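Local coordinates for protein putative DsbA oxidoreductase SCO1869 (Streptomyces coelicolor A3, PDB 3GL5) that probably acts as a thiol-disulfide oxidoreductase of the DsbA family, with a helical domain inserted into a thioredoxin fold, at residues A[15-20]-A[87-92]; A[75-80]-A[91-96]. One frame throughout, in Å; residues are numbered along the deposited sequence.

Contact 1 (A[15-20]-A[87-92])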
loop_
_atom_site.group_PDB
_atom_site.type_symbol
_atom_site.label_atom_id
_atom_site.label_comp_id
_atom_site.label_asym_id
_atom_site.label_seq_id
_atom_site.Cartn_x
_atom_site.Cartn_y
_atom_site.Cartn_z
ATOM N N TRP A 15 10.868 17.227 -14.056
ATOM C CA TRP A 15 10.562 15.986 -14.789
ATOM C C TRP A 15 9.697 14.985 -14.051
ATOM O O TRP A 15 9.124 14.114 -14.684
ATOM C CB TRP A 15 11.852 15.272 -15.215
ATOM C CG TRP A 15 12.614 16.105 -16.254
ATOM C CD1 TRP A 15 13.829 16.743 -16.107
ATOM C CD2 TRP A 15 12.145 16.429 -17.555
ATOM N NE1 TRP A 15 14.146 17.436 -17.270
ATOM C CE2 TRP A 15 13.124 17.252 -18.170
ATOM C CE3 TRP A 15 10.996 16.082 -18.273
ATOM C CZ2 TRP A 15 12.989 17.725 -19.483
ATOM C CZ3 TRP A 15 10.849 16.573 -19.585
ATOM C CH2 TRP A 15 11.848 17.383 -20.169
ATOM N N CYS A 16 9.673 15.051 -12.716
ATOM C CA CYS A 16 8.751 14.243 -11.911
ATOM C C CYS A 16 7.316 14.727 -12.172
ATOM O O CYS A 16 6.415 13.916 -12.420
ATOM C CB CYS A 16 9.104 14.369 -10.427
ATOM S SG CYS A 16 10.703 13.688 -10.009
ATOM N N TYR A 17 7.133 16.051 -12.139
ATOM C CA TYR A 17 5.861 16.724 -12.436
ATOM C C TYR A 17 5.358 16.465 -13.858
ATOM O O TYR A 17 4.197 16.105 -14.039
ATOM C CB TYR A 17 6.043 18.210 -12.217
ATOM C CG TYR A 17 4.836 19.133 -12.438
ATOM C CD1 TYR A 17 3.563 18.886 -11.865
ATOM C CD2 TYR A 17 5.007 20.298 -13.139
ATOM C CE1 TYR A 17 2.470 19.818 -12.070
ATOM C CE2 TYR A 17 3.976 21.218 -13.322
ATOM C CZ TYR A 17 2.727 20.988 -12.804
ATOM O OH TYR A 17 1.809 21.979 -13.036
ATOM N N VAL A 18 6.232 16.637 -14.857
ATOM C CA VAL A 18 5.896 16.325 -16.252
ATOM C C VAL A 18 5.708 14.805 -16.452
ATOM O O VAL A 18 4.719 14.382 -17.078
ATOM C CB VAL A 18 6.925 16.943 -17.294
ATOM C CG1 VAL A 18 6.486 16.709 -18.716
ATOM C CG2 VAL A 18 7.036 18.454 -17.091
ATOM N N GLY A 19 6.626 13.996 -15.909
ATOM C CA GLY A 19 6.531 12.531 -16.047
ATOM C C GLY A 19 5.319 11.874 -15.393
ATOM O O GLY A 19 4.838 10.791 -15.827
ATOM N N LYS A 20 4.810 12.485 -14.335
ATOM C CA LYS A 20 3.619 11.944 -13.716
ATOM C C LYS A 20 2.439 12.022 -14.716
ATOM O O LYS A 20 1.696 11.061 -14.903
ATOM C CB LYS A 20 3.261 12.692 -12.426
ATOM C CG LYS A 20 1.918 12.149 -11.821
ATOM C CD LYS A 20 1.812 12.463 -10.357
ATOM C CE LYS A 20 0.875 13.562 -10.137
ATOM N NZ LYS A 20 -0.513 13.009 -10.276
ATOM N N GLY A 87 -0.954 19.551 -20.266
ATOM C CA GLY A 87 -2.035 20.228 -19.559
ATOM C C GLY A 87 -1.679 20.741 -18.184
ATOM O O GLY A 87 -2.563 21.067 -17.378
ATOM N N LEU A 88 -0.379 20.843 -17.934
ATOM C CA LEU A 88 0.157 21.360 -16.688
ATOM C C LEU A 88 0.650 22.772 -16.802
ATOM O O LEU A 88 1.374 23.112 -17.717
ATOM C CB LEU A 88 1.342 20.504 -16.220
ATOM C CG LEU A 88 1.189 18.984 -16.124
ATOM C CD1 LEU A 88 2.513 18.302 -15.710
ATOM C CD2 LEU A 88 0.066 18.594 -15.173
ATOM N N ALA A 89 0.320 23.575 -15.814
ATOM C CA ALA A 89 0.890 24.898 -15.668
ATOM C C ALA A 89 2.351 24.777 -15.213
ATOM O O ALA A 89 2.712 23.846 -14.480
ATOM C CB ALA A 89 0.084 25.669 -14.635
ATOM N N TYR A 90 3.189 25.718 -15.635
ATOM C CA TYR A 90 4.610 25.679 -15.302
ATOM C C TYR A 90 5.193 27.079 -15.500
ATOM O O TYR A 90 5.293 27.534 -16.649
ATOM C CB TYR A 90 5.333 24.711 -16.206
ATOM C CG TYR A 90 6.750 24.437 -15.782
ATOM C CD1 TYR A 90 7.065 23.328 -15.005
ATOM C CD2 TYR A 90 7.789 25.300 -16.150
ATOM C CE1 TYR A 90 8.425 23.057 -14.592
ATOM C CE2 TYR A 90 9.129 25.062 -15.742
ATOM C CZ TYR A 90 9.438 23.945 -14.965
ATOM O OH TYR A 90 10.736 23.718 -14.581
ATOM N N ARG A 91 5.536 27.766 -14.404
ATOM C CA ARG A 91 6.187 29.088 -14.497
ATOM C C ARG A 91 7.616 28.981 -14.965
ATOM O O ARG A 91 8.410 28.260 -14.376
ATOM C CB ARG A 91 6.160 29.813 -13.172
ATOM C CG ARG A 91 4.758 29.996 -12.726
ATOM C CD ARG A 91 4.700 30.522 -11.330
ATOM N NE ARG A 91 4.722 31.970 -11.402
ATOM C CZ ARG A 91 3.678 32.714 -11.788
ATOM N NH1 ARG A 91 2.516 32.149 -12.121
ATOM N NH2 ARG A 91 3.799 34.032 -11.842
ATOM N N THR A 92 7.931 29.689 -16.049
ATOM C CA THR A 92 9.272 29.620 -16.655
ATOM C C THR A 92 10.224 30.667 -16.077
ATOM O O THR A 92 11.360 30.794 -16.536
ATOM C CB THR A 92 9.224 29.755 -18.197
ATOM O OG1 THR A 92 8.474 30.927 -18.549
ATOM C CG2 THR A 92 8.529 28.551 -18.799
#
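Tyr17 reaches from its helix across Leu88 to the backbone of Ala89, and its ring meets each partner in a different way. Because CG stands anti to the backbone N (chi1 -179°), the ring is carried out from the helix toward the loop. Leu88 CD1 sits almost exactly over the ring centre, a CH-pi contact 3.8 Å from the centroid, and the same methyl lies 3.2 Å from Tyr17 O. A branched leucine suits this place: CD1 covers the middle of the ring while CD2 reaches the CE1 side, and CB packs against the phenol end at CZ. At the ring edge, Tyr17 OH donates a short hydrogen bond of 2.5 Å to Ala89 O, in the carbonyl plane and on a lone pair. Tyr90 adds an edge contact, its CD1 4.1 Å from Tyr17 CE2. A phenylalanine here could keep the ring over Leu88 but would probably leave Ala89 O without its hydroxyl donor. Phe128 and Tyr124 of helix 116-128 also meet the Tyr17 ring. The contact thus joins helix 14-28, which carries the disulfide-bonded Cys16 near its start, to the loop that leaves helix 69-85, with helix 116-128 packed alongside.

Contact 2 (A[75-80]-A[91-96]). With ACT (acetate ion), chain C.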
loop_
_atom_site.group_PDB
_atom_site.type_symbol
_atom_site.label_atom_id
_atom_site.label_comp_id
_atom_site.label_asym_id
_atom_site.label_seq_id
_atom_site.Cartn_x
_atom_site.Cartn_y
_atom_site.Cartn_z
ATOM N N GLY A 75 16.353 25.882 -20.841
ATOM C CA GLY A 75 15.881 24.634 -20.258
ATOM C C GLY A 75 14.502 24.849 -19.680
ATOM O O GLY A 75 13.619 24.047 -19.907
ATOM N N GLU A 76 14.314 25.957 -18.958
ATOM C CA GLU A 76 13.043 26.283 -18.315
ATOM C C GLU A 76 11.926 26.547 -19.321
ATOM O O GLU A 76 10.778 26.093 -19.120
ATOM C CB GLU A 76 13.182 27.479 -17.372
ATOM C CG GLU A 76 13.971 27.189 -16.097
ATOM C CD GLU A 76 13.628 25.854 -15.464
ATOM O OE1 GLU A 76 12.504 25.690 -14.946
ATOM O OE2 GLU A 76 14.513 24.965 -15.497
ATOM N N ASP A 77 12.257 27.271 -20.381
ATOM C CA ASP A 77 11.313 27.478 -21.487
ATOM C C ASP A 77 10.916 26.131 -22.098
ATOM O O ASP A 77 9.741 25.865 -22.335
ATOM C CB ASP A 77 11.890 28.409 -22.564
ATOM C CG ASP A 77 12.122 29.828 -22.054
ATOM O OD1 ASP A 77 11.657 30.201 -20.973
ATOM O OD2 ASP A 77 12.809 30.602 -22.735
ATOM N N ASN A 78 11.890 25.261 -22.320
ATOM C CA ASN A 78 11.550 23.959 -22.824
ATOM C C ASN A 78 10.648 23.170 -21.885
ATOM O O ASN A 78 9.689 22.526 -22.324
ATOM C CB ASN A 78 12.777 23.118 -23.103
ATOM C CG ASN A 78 12.389 21.705 -23.487
ATOM O OD1 ASN A 78 11.580 21.504 -24.399
ATOM N ND2 ASN A 78 12.942 20.714 -22.781
ATOM N N LEU A 79 10.960 23.216 -20.595
ATOM C CA LEU A 79 10.149 22.535 -19.606
ATOM C C LEU A 79 8.734 23.122 -19.584
ATOM O O LEU A 79 7.759 22.401 -19.432
ATOM C CB LEU A 79 10.826 22.600 -18.238
ATOM C CG LEU A 79 11.772 21.414 -17.964
ATOM C CD1 LEU A 79 12.780 21.753 -16.829
ATOM C CD2 LEU A 79 10.946 20.202 -17.603
ATOM N N GLY A 80 8.631 24.433 -19.727
ATOM C CA GLY A 80 7.327 25.078 -19.825
ATOM C C GLY A 80 6.524 24.611 -21.031
ATOM O O GLY A 80 5.320 24.383 -20.935
ATOM N N ARG A 91 5.536 27.766 -14.404
ATOM C CA ARG A 91 6.187 29.088 -14.497
ATOM C C ARG A 91 7.616 28.981 -14.965
ATOM O O ARG A 91 8.410 28.260 -14.376
ATOM C CB ARG A 91 6.160 29.813 -13.172
ATOM C CG ARG A 91 4.758 29.996 -12.726
ATOM C CD ARG A 91 4.700 30.522 -11.330
ATOM N NE ARG A 91 4.722 31.970 -11.402
ATOM C CZ ARG A 91 3.678 32.714 -11.788
ATOM N NH1 ARG A 91 2.516 32.149 -12.121
ATOM N NH2 ARG A 91 3.799 34.032 -11.842
ATOM N N THR A 92 7.931 29.689 -16.049
ATOM C CA THR A 92 9.272 29.620 -16.655
ATOM C C THR A 92 10.224 30.667 -16.077
ATOM O O THR A 92 11.360 30.794 -16.536
ATOM C CB THR A 92 9.224 29.755 -18.197
ATOM O OG1 THR A 92 8.474 30.927 -18.549
ATOM C CG2 THR A 92 8.529 28.551 -18.799
ATOM N N ARG A 93 9.768 31.392 -15.060
ATOM C CA ARG A 93 10.540 32.439 -14.454
ATOM C C ARG A 93 10.328 32.488 -12.957
ATOM O O ARG A 93 9.213 32.294 -12.463
ATOM C CB ARG A 93 10.119 33.788 -15.032
ATOM C CG ARG A 93 11.199 34.530 -15.734
ATOM C CD ARG A 93 11.548 33.831 -17.000
ATOM N NE ARG A 93 12.386 34.641 -17.860
ATOM C CZ ARG A 93 12.520 34.407 -19.157
ATOM N NH1 ARG A 93 13.298 35.188 -19.904
ATOM N NH2 ARG A 93 11.870 33.377 -19.703
ATOM N N ASP A 94 11.417 32.771 -12.253
ATOM C CA ASP A 94 11.415 33.092 -10.826
ATOM C C ASP A 94 10.987 31.970 -9.936
ATOM O O ASP A 94 10.493 32.239 -8.853
ATOM C CB ASP A 94 10.521 34.296 -10.507
ATOM C CG ASP A 94 10.906 35.535 -11.282
ATOM O OD1 ASP A 94 12.120 35.776 -11.531
ATOM O OD2 ASP A 94 9.967 36.271 -11.654
ATOM N N ARG A 95 11.137 30.730 -10.386
ATOM C CA ARG A 95 10.919 29.572 -9.510
ATOM C C ARG A 95 12.036 29.483 -8.477
ATOM O O ARG A 95 13.148 29.993 -8.686
ATOM C CB ARG A 95 10.857 28.288 -10.313
ATOM C CG ARG A 95 9.593 28.143 -11.257
ATOM C CD ARG A 95 9.245 26.661 -11.556
ATOM N NE ARG A 95 10.397 25.914 -12.067
ATOM C CZ ARG A 95 11.219 25.184 -11.311
ATOM N NH1 ARG A 95 11.030 25.095 -9.988
ATOM N NH2 ARG A 95 12.247 24.549 -11.887
ATOM N N ASP A 96 11.702 28.895 -7.335
ATOM C CA ASP A 96 12.665 28.698 -6.276
ATOM C C ASP A 96 12.799 27.208 -6.011
ATOM O O ASP A 96 12.099 26.369 -6.617
ATOM C CB ASP A 96 12.301 29.500 -5.020
ATOM C CG ASP A 96 11.008 29.008 -4.335
ATOM O OD1 ASP A 96 10.191 28.279 -4.937
ATOM O OD2 ASP A 96 10.799 29.382 -3.160
HETATM C C ACT C . 14.089 22.317 -9.377
HETATM O O ACT C . 13.777 22.541 -8.193
HETATM O OXT ACT C . 13.507 23.051 -10.182
HETATM C CH3 ACT C . 15.092 21.257 -9.766
HETATM O O HOH W 1 11.288 27.724 -14.148
#
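Thr92 lies against the backbone of residues 75-80 in helix 69-85, and this is the closely packed part of the contact. Its CG2 comes 3.3 Å from Glu76 O and 3.8 Å from Gly80 CA. Glycine suits that position because a CB would point toward the loop and collide with the threonine methyl. The methyl takes this place with CG2 anti to the carbonyl carbon of its own residue, on the side of the backbone N.

Next to it, Glu76 and Arg95 cross at about a right angle. Arg95 NH2 gives Glu76 OE1 a salt-bridging hydrogen bond of 3.3 Å, meeting the oxygen from above the carboxylate plane although OE1 lies close to the guanidinium plane. OE1 is also hydrogen-bonded to Tyr90 OH and accepts from a water, 2.5 Å from OE1, that donates as well to Arg91 O. Several partners thus converge on one buried carboxylate oxygen, which would probably help to keep it ionised. The same Arg95 NH2 also bonds the acetate, 2.6 Å from its OXT, with NH1 adding a weak bond to that oxygen; His97 ND1 is hydrogen-bonded to the ion as well.

The outer side is looser. Asp77 OD1 and exposed Arg93 NH2 form a long salt bridge of 3.4 Å, their planes 23° apart, and long, flexible arginine suits such a reach at the surface.

Together these contacts fold the loop after helix 69-85 back along that helix, within the helical insertion characteristic of DsbA-like thioredoxin folds. The acetate probably comes from the crystallisation liquor, but its place on Arg95 and His97 is consistent with a small anion-binding pocket.

Overall arrangement
The two contacts lie with their centres 10 Å apart on the same side of the chain's centre. Along the chain helix 14-28 comes first, then helix 69-85, and then the single loop that supplies the second segment of both contacts, with Arg91 and Thr92 common to the two. Contact 1 ties the beginning of this loop to the helix bearing the CxxC disulfide, whereas contact 2 turns its later part back on helix 69-85. Tyr90, at the end of the loop's first part, belongs to contact 1, but its hydroxyl reaches into the polar cluster of contact 2. One loop therefore connects the helical part of the DsbA-like fold with the helix that begins at the likely redox site.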